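Local structure of charybdin (Charybdis maritima, 2B7U) at residues 176-181 with 188-193; 91-96 with 103-108. The protein belongs to the ribosome-inactivating proteins of plants, a family of compact proteins that combine a beta sheet with a largely helical region, here a single chain from sea squill. All coordinates share one frame; numbering follows the deposited sequence. Where two conformers were deposited one is given.

Interaction 1: 176-181 with 188-193; sequences NHFAFN and VKLPQW
The His177 imidazole overlaps Pro191, whose CD sits 3.7 Å from the centroid of the histidine ring, over one face in a CH-pi contact. On the opposite face, toward the rim, lies Asn181 ND2, 3.4 Å above the imidazole plane of His177, while donating a hydrogen bond to the backbone O of His177, one helical turn back. Flanked by proline and amide, the ring reaches forward because its CG stands anti to the backbone N (chi1 178°). This sends His177 NE2 to the carbonyl O of Lys189, 2.7 Å away, in a bent hydrogen bond (N-H...O 144°) with the oxygen 23° out of the ring plane. Beside it, Val188 spreads both methyls round Asn181: CG2 comes within 3.4 Å of Asn181 CB, and CG1 turns toward both that carbon and His177 NE2. Deeper in, Phe178 meets Leu190 CD1 with its CZ at 3.9 Å; Tyr133 touches both of them, and Tyr24 of helix 21-35 packs on Phe178. The C-terminal end of helix 172-180 is thus joined to the chain leading into helix 192-199, for which Pro191 is the N-cap residue. Since NE2 donates to a carbonyl, it must carry a proton here, whatever the state of ND1.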
loop_
_atom_site.group_PDB
_atom_site.type_symbol
_atom_site.label_atom_id
_atom_site.label_comp_id
_atom_site.label_asym_id
_atom_site.label_seq_id
_atom_site.Cartn_x
_atom_site.Cartn_y
_atom_site.Cartn_z
ATOM N N ASN A 176 -11.004 -7.527 0.416
ATOM C CA ASN A 176 -12.363 -8.077 0.641
ATOM C C ASN A 176 -13.047 -7.370 1.795
ATOM O O ASN A 176 -14.232 -6.984 1.704
ATOM C CB ASN A 176 -12.330 -9.586 0.913
ATOM C CG ASN A 176 -12.040 -10.406 -0.325
ATOM O OD1 ASN A 176 -12.153 -9.909 -1.443
ATOM N ND2 ASN A 176 -11.681 -11.675 -0.127
ATOM N N HIS A 177 -12.310 -7.200 2.892
ATOM C CA HIS A 177 -12.882 -6.632 4.087
ATOM C C HIS A 177 -13.386 -5.231 3.824
ATOM O O HIS A 177 -14.484 -4.846 4.257
ATOM C CB HIS A 177 -11.856 -6.585 5.218
ATOM C CG HIS A 177 -12.391 -5.965 6.466
ATOM N ND1 HIS A 177 -13.283 -6.614 7.291
ATOM C CD2 HIS A 177 -12.182 -4.748 7.016
ATOM C CE1 HIS A 177 -13.599 -5.818 8.298
ATOM N NE2 HIS A 177 -12.945 -4.685 8.157
ATOM N N PHE A 178 -12.588 -4.443 3.114
ATOM C CA PHE A 178 -12.971 -3.063 2.859
ATOM C C PHE A 178 -14.099 -2.989 1.837
ATOM O O PHE A 178 -14.953 -2.102 1.932
ATOM C CB PHE A 178 -11.770 -2.218 2.429
ATOM C CG PHE A 178 -10.764 -1.979 3.521
ATOM C CD1 PHE A 178 -11.147 -1.809 4.846
ATOM C CD2 PHE A 178 -9.408 -1.877 3.211
ATOM C CE1 PHE A 178 -10.198 -1.569 5.850
ATOM C CE2 PHE A 178 -8.487 -1.610 4.207
ATOM C CZ PHE A 178 -8.874 -1.458 5.518
ATOM N N ALA A 179 -14.147 -3.933 0.902
ATOM C CA ALA A 179 -15.182 -3.957 -0.133
ATOM C C ALA A 179 -16.540 -4.285 0.472
ATOM O O ALA A 179 -17.559 -3.642 0.153
ATOM C CB ALA A 179 -14.826 -4.976 -1.223
ATOM N N PHE A 180 -16.544 -5.249 1.379
ATOM C CA PHE A 180 -17.790 -5.814 1.909
ATOM C C PHE A 180 -18.465 -4.814 2.849
ATOM O O PHE A 180 -19.679 -4.871 3.038
ATOM C CB PHE A 180 -17.512 -7.141 2.639
ATOM C CG PHE A 180 -16.954 -8.255 1.754
ATOM C CD1 PHE A 180 -16.884 -8.140 0.361
ATOM C CD2 PHE A 180 -16.547 -9.456 2.324
ATOM C CE1 PHE A 180 -16.402 -9.177 -0.414
ATOM C CE2 PHE A 180 -16.066 -10.506 1.535
ATOM C CZ PHE A 180 -15.990 -10.358 0.174
ATOM N N ASN A 181 -17.677 -3.902 3.417
ATOM C CA ASN A 181 -18.121 -2.972 4.464
ATOM C C ASN A 181 -18.172 -1.516 3.978
ATOM O O ASN A 181 -18.488 -0.596 4.739
ATOM C CB ASN A 181 -17.189 -3.092 5.669
ATOM C CG ASN A 181 -17.403 -4.382 6.456
ATOM O OD1 ASN A 181 -18.439 -4.552 7.108
ATOM N ND2 ASN A 181 -16.432 -5.285 6.407
ATOM N N VAL A 188 -16.070 1.145 9.907
ATOM C CA VAL A 188 -15.502 -0.120 9.499
ATOM C C VAL A 188 -14.100 -0.131 10.063
ATOM O O VAL A 188 -13.281 0.697 9.671
ATOM C CB VAL A 188 -15.447 -0.229 7.972
ATOM C CG1 VAL A 188 -14.708 -1.495 7.538
ATOM C CG2 VAL A 188 -16.858 -0.188 7.403
ATOM N N LYS A 189 -13.843 -1.026 11.011
ATOM C CA LYS A 189 -12.501 -1.158 11.583
ATOM C C LYS A 189 -11.719 -2.253 10.875
ATOM O O LYS A 189 -12.301 -3.163 10.275
ATOM C CB LYS A 189 -12.546 -1.464 13.088
ATOM C CG LYS A 189 -12.923 -2.903 13.462
ATOM C CD LYS A 189 -12.384 -3.278 14.841
ATOM C CE LYS A 189 -12.847 -4.663 15.284
ATOM N NZ LYS A 189 -12.371 -5.765 14.404
ATOM N N LEU A 190 -10.400 -2.164 10.960
ATOM C CA LEU A 190 -9.524 -3.208 10.449
ATOM C C LEU A 190 -9.346 -4.249 11.551
ATOM O O LEU A 190 -8.936 -3.886 12.642
ATOM C CB LEU A 190 -8.178 -2.589 10.105
ATOM C CG LEU A 190 -7.073 -3.516 9.601
ATOM C CD1 LEU A 190 -7.271 -3.850 8.132
ATOM C CD2 LEU A 190 -5.731 -2.866 9.822
ATOM N N PRO A 191 -9.656 -5.535 11.281
ATOM C CA PRO A 191 -9.401 -6.574 12.278
ATOM C C PRO A 191 -7.927 -6.631 12.666
ATOM O O PRO A 191 -7.072 -6.475 11.813
ATOM C CB PRO A 191 -9.828 -7.858 11.566
ATOM C CG PRO A 191 -10.798 -7.404 10.529
ATOM C CD PRO A 191 -10.293 -6.096 10.076
ATOM N N GLN A 192 -7.640 -6.858 13.944
ATOM C CA GLN A 192 -6.260 -6.847 14.428
ATOM C C GLN A 192 -5.395 -7.885 13.708
ATOM O O GLN A 192 -4.211 -7.645 13.459
ATOM C CB GLN A 192 -6.205 -7.060 15.953
ATOM C CG GLN A 192 -4.832 -6.727 16.555
ATOM C CD GLN A 192 -4.869 -6.552 18.071
ATOM O OE1 GLN A 192 -4.089 -5.774 18.640
ATOM N NE2 GLN A 192 -5.759 -7.279 18.728
ATOM N N TRP A 193 -5.967 -9.033 13.352
ATOM C CA TRP A 193 -5.173 -10.064 12.687
ATOM C C TRP A 193 -4.668 -9.592 11.322
ATOM O O TRP A 193 -3.571 -9.966 10.875
ATOM C CB TRP A 193 -5.939 -11.375 12.584
ATOM C CG TRP A 193 -7.007 -11.495 11.540
ATOM C CD1 TRP A 193 -8.349 -11.243 11.697
ATOM C CD2 TRP A 193 -6.837 -11.941 10.197
ATOM N NE1 TRP A 193 -9.011 -11.506 10.520
ATOM C CE2 TRP A 193 -8.107 -11.942 9.586
ATOM C CE3 TRP A 193 -5.733 -12.343 9.445
ATOM C CZ2 TRP A 193 -8.293 -12.327 8.262
ATOM C CZ3 TRP A 193 -5.932 -12.736 8.137
ATOM C CH2 TRP A 193 -7.195 -12.719 7.561
#

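Interaction 2: 91-96 with 103-108; sequences WLELER and HLIEGS
Strand 91-93 runs beside a loop that doubles back through a type II beta turn from Ile105 to Ser108, bringing the CA atoms of Trp91 and Ser108 within 4.6 Å of each other. Glu93 reaches across to this loop with an extended chain, CG anti to the backbone N (chi1 176°), and delivers its carboxylate to two successive amides. Glu93 OE1 takes the N-H of Leu104 at 2.8 Å through its syn lone pair, and Glu93 OE2 accepts from Ile105 N at 3.0 Å, the donor standing 45° out of the carboxylate plane. The Ser108 hydroxyl lies 2.7 Å from Glu93 OE2, and its OG also receives a nearly straight hydrogen bond from His103 ND1, in the plane of that imidazole. Two backbone amides thus grip the carboxylate of this buried acid, and the bond from His103 probably fixes where the serine hydroxyl sits. In the six-stranded mixed sheet, strand 91-93 pairs in parallel with the edge strand 109-110, and this loop makes the return between the two; Trp91 and Glu93 both bond to the backbone of Glu109. Farther back on strand 91-93, Trp91 receives Ile105 of the loop: Ile105 CG2 lies over one face of the indole in a CH-pi contact, 3.8 Å from Trp91 CG, the side chains crossing at about a right angle. Arg72 makes a cation-pi contact with the same indole. At the turn, a water bridges Trp91 N to Gly107 O.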
loop_
_atom_site.group_PDB
_atom_site.type_symbol
_atom_site.label_atom_id
_atom_site.label_comp_id
_atom_site.label_asym_id
_atom_site.label_seq_id
_atom_site.Cartn_x
_atom_site.Cartn_y
_atom_site.Cartn_z
ATOM N N TRP A 91 3.212 20.065 -3.482
ATOM C CA TRP A 91 3.541 18.690 -3.100
ATOM C C TRP A 91 4.111 18.626 -1.697
ATOM O O TRP A 91 4.983 19.426 -1.339
ATOM C CB TRP A 91 4.556 18.095 -4.073
ATOM C CG TRP A 91 3.928 17.665 -5.334
ATOM C CD1 TRP A 91 3.871 18.358 -6.500
ATOM C CD2 TRP A 91 3.252 16.421 -5.574
ATOM N NE1 TRP A 91 3.207 17.628 -7.451
ATOM C CE2 TRP A 91 2.808 16.437 -6.913
ATOM C CE3 TRP A 91 2.975 15.297 -4.792
ATOM C CZ2 TRP A 91 2.110 15.353 -7.488
ATOM C CZ3 TRP A 91 2.268 14.241 -5.358
ATOM C CH2 TRP A 91 1.838 14.281 -6.693
ATOM N N LEU A 92 3.579 17.695 -0.912
ATOM C CA LEU A 92 4.087 17.356 0.407
ATOM C C LEU A 92 4.696 15.980 0.303
ATOM O O LEU A 92 4.120 15.110 -0.336
ATOM C CB LEU A 92 2.959 17.290 1.427
ATOM C CG LEU A 92 2.288 18.576 1.904
ATOM C CD1 LEU A 92 3.332 19.499 2.491
ATOM C CD2 LEU A 92 1.496 19.228 0.803
ATOM N N GLU A 93 5.836 15.776 0.956
ATOM C CA GLU A 93 6.559 14.527 0.870
ATOM C C GLU A 93 6.876 13.964 2.254
ATOM O O GLU A 93 7.332 14.696 3.136
ATOM C CB GLU A 93 7.856 14.765 0.064
ATOM C CG GLU A 93 8.761 13.577 -0.025
ATOM C CD GLU A 93 9.924 13.755 -0.979
ATOM O OE1 GLU A 93 10.858 12.915 -0.886
ATOM O OE2 GLU A 93 9.912 14.695 -1.805
ATOM N N LEU A 94 6.667 12.662 2.420
ATOM C CA LEU A 94 6.918 11.964 3.673
ATOM C C LEU A 94 8.406 11.696 3.818
ATOM O O LEU A 94 9.099 11.430 2.845
ATOM C CB LEU A 94 6.138 10.641 3.729
ATOM C CG LEU A 94 4.627 10.820 3.956
ATOM C CD1 LEU A 94 3.884 11.202 2.689
ATOM C CD2 LEU A 94 3.996 9.542 4.532
ATOM N N GLU A 95 8.894 11.798 5.042
ATOM C CA GLU A 95 10.292 11.511 5.348
ATOM C C GLU A 95 10.680 10.074 5.013
ATOM O O GLU A 95 9.825 9.228 4.908
ATOM C CB GLU A 95 10.542 11.757 6.843
ATOM C CG GLU A 95 10.502 13.219 7.252
ATOM C CD GLU A 95 10.430 13.398 8.767
ATOM O OE1 GLU A 95 10.661 14.522 9.258
ATOM O OE2 GLU A 95 10.121 12.425 9.473
ATOM N N ARG A 96 11.996 9.842 4.919
ATOM C CA ARG A 96 12.682 8.556 4.615
ATOM C C ARG A 96 13.407 8.735 3.284
ATOM O O ARG A 96 14.407 9.437 3.252
ATOM C CB ARG A 96 11.761 7.342 4.629
ATOM C CG ARG A 96 11.084 7.101 5.979
ATOM C CD ARG A 96 11.998 6.519 7.034
ATOM N NE ARG A 96 11.573 5.165 7.361
ATOM C CZ ARG A 96 10.397 4.852 7.909
ATOM N NH1 ARG A 96 9.490 5.781 8.177
ATOM N NH2 ARG A 96 10.118 3.580 8.158
ATOM N N HIS A 103 15.087 15.241 -1.985
ATOM C CA HIS A 103 13.650 15.085 -2.259
ATOM C C HIS A 103 13.375 14.121 -3.418
ATOM O O HIS A 103 13.912 14.277 -4.519
ATOM C CB HIS A 103 13.009 16.441 -2.573
ATOM C CG HIS A 103 13.038 17.410 -1.429
ATOM N ND1 HIS A 103 11.894 17.970 -0.902
ATOM C CD2 HIS A 103 14.070 17.921 -0.715
ATOM C CE1 HIS A 103 12.219 18.780 0.089
ATOM N NE2 HIS A 103 13.533 18.770 0.223
ATOM N N LEU A 104 12.522 13.132 -3.169
ATOM C CA LEU A 104 12.064 12.224 -4.227
ATOM C C LEU A 104 11.021 12.898 -5.133
ATOM O O LEU A 104 10.760 12.425 -6.241
ATOM C CB LEU A 104 11.503 10.939 -3.621
ATOM C CG LEU A 104 12.525 9.951 -3.050
ATOM C CD1 LEU A 104 11.844 8.939 -2.136
ATOM C CD2 LEU A 104 13.302 9.238 -4.165
ATOM N N ILE A 105 10.392 13.959 -4.635
ATOM C CA ILE A 105 9.452 14.757 -5.394
ATOM C C ILE A 105 9.986 16.196 -5.508
ATOM O O ILE A 105 10.084 16.925 -4.519
ATOM C CB ILE A 105 8.063 14.735 -4.717
ATOM C CG1 ILE A 105 7.575 13.285 -4.588
ATOM C CG2 ILE A 105 7.072 15.590 -5.509
ATOM C CD1 ILE A 105 6.329 13.124 -3.742
ATOM N N GLU A 106 10.354 16.607 -6.714
ATOM C CA GLU A 106 10.983 17.905 -6.878
ATOM C C GLU A 106 10.051 19.013 -6.421
ATOM O O GLU A 106 8.876 19.049 -6.795
ATOM C CB GLU A 106 11.385 18.146 -8.335
ATOM C CG GLU A 106 12.110 19.480 -8.566
ATOM C CD GLU A 106 12.335 19.782 -10.043
ATOM O OE1 GLU A 106 12.251 18.841 -10.870
ATOM O OE2 GLU A 106 12.595 20.959 -10.372
ATOM N N GLY A 107 10.579 19.913 -5.599
ATOM C CA GLY A 107 9.841 21.094 -5.171
ATOM C C GLY A 107 8.919 20.867 -3.987
ATOM O O GLY A 107 8.204 21.782 -3.570
ATOM N N SER A 108 8.942 19.661 -3.433
ATOM C CA SER A 108 8.076 19.318 -2.304
ATOM C C SER A 108 8.533 19.937 -0.983
ATOM O O SER A 108 9.702 20.290 -0.803
ATOM C CB SER A 108 7.989 17.793 -2.139
ATOM O OG SER A 108 9.199 17.265 -1.632
HETATM O O HOH W 1 5.207 21.815 -4.568
#

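From the N terminus, interaction 2 comes first: the chain leaves strand 91-93, passes through a loop whose residues 99-101 are not modelled, and is closed by 103-108 just before strand 109-110 extends the edge of the six-stranded sheet. The chain then enters the helical part, where interaction 1 closes a second loop. Each contact closes over six intervening residues; those of interaction 1 hold no helix or strand. The two follow in series, neither nested nor crossed, on opposite sides of the chain's centre, their own centres about 30 Å apart. Interaction 2 fastens strand 91-93 to the loop that precedes strand 109-110; interaction 1 fastens the end of helix 172-180 to the extended residues leading into helix 192-199.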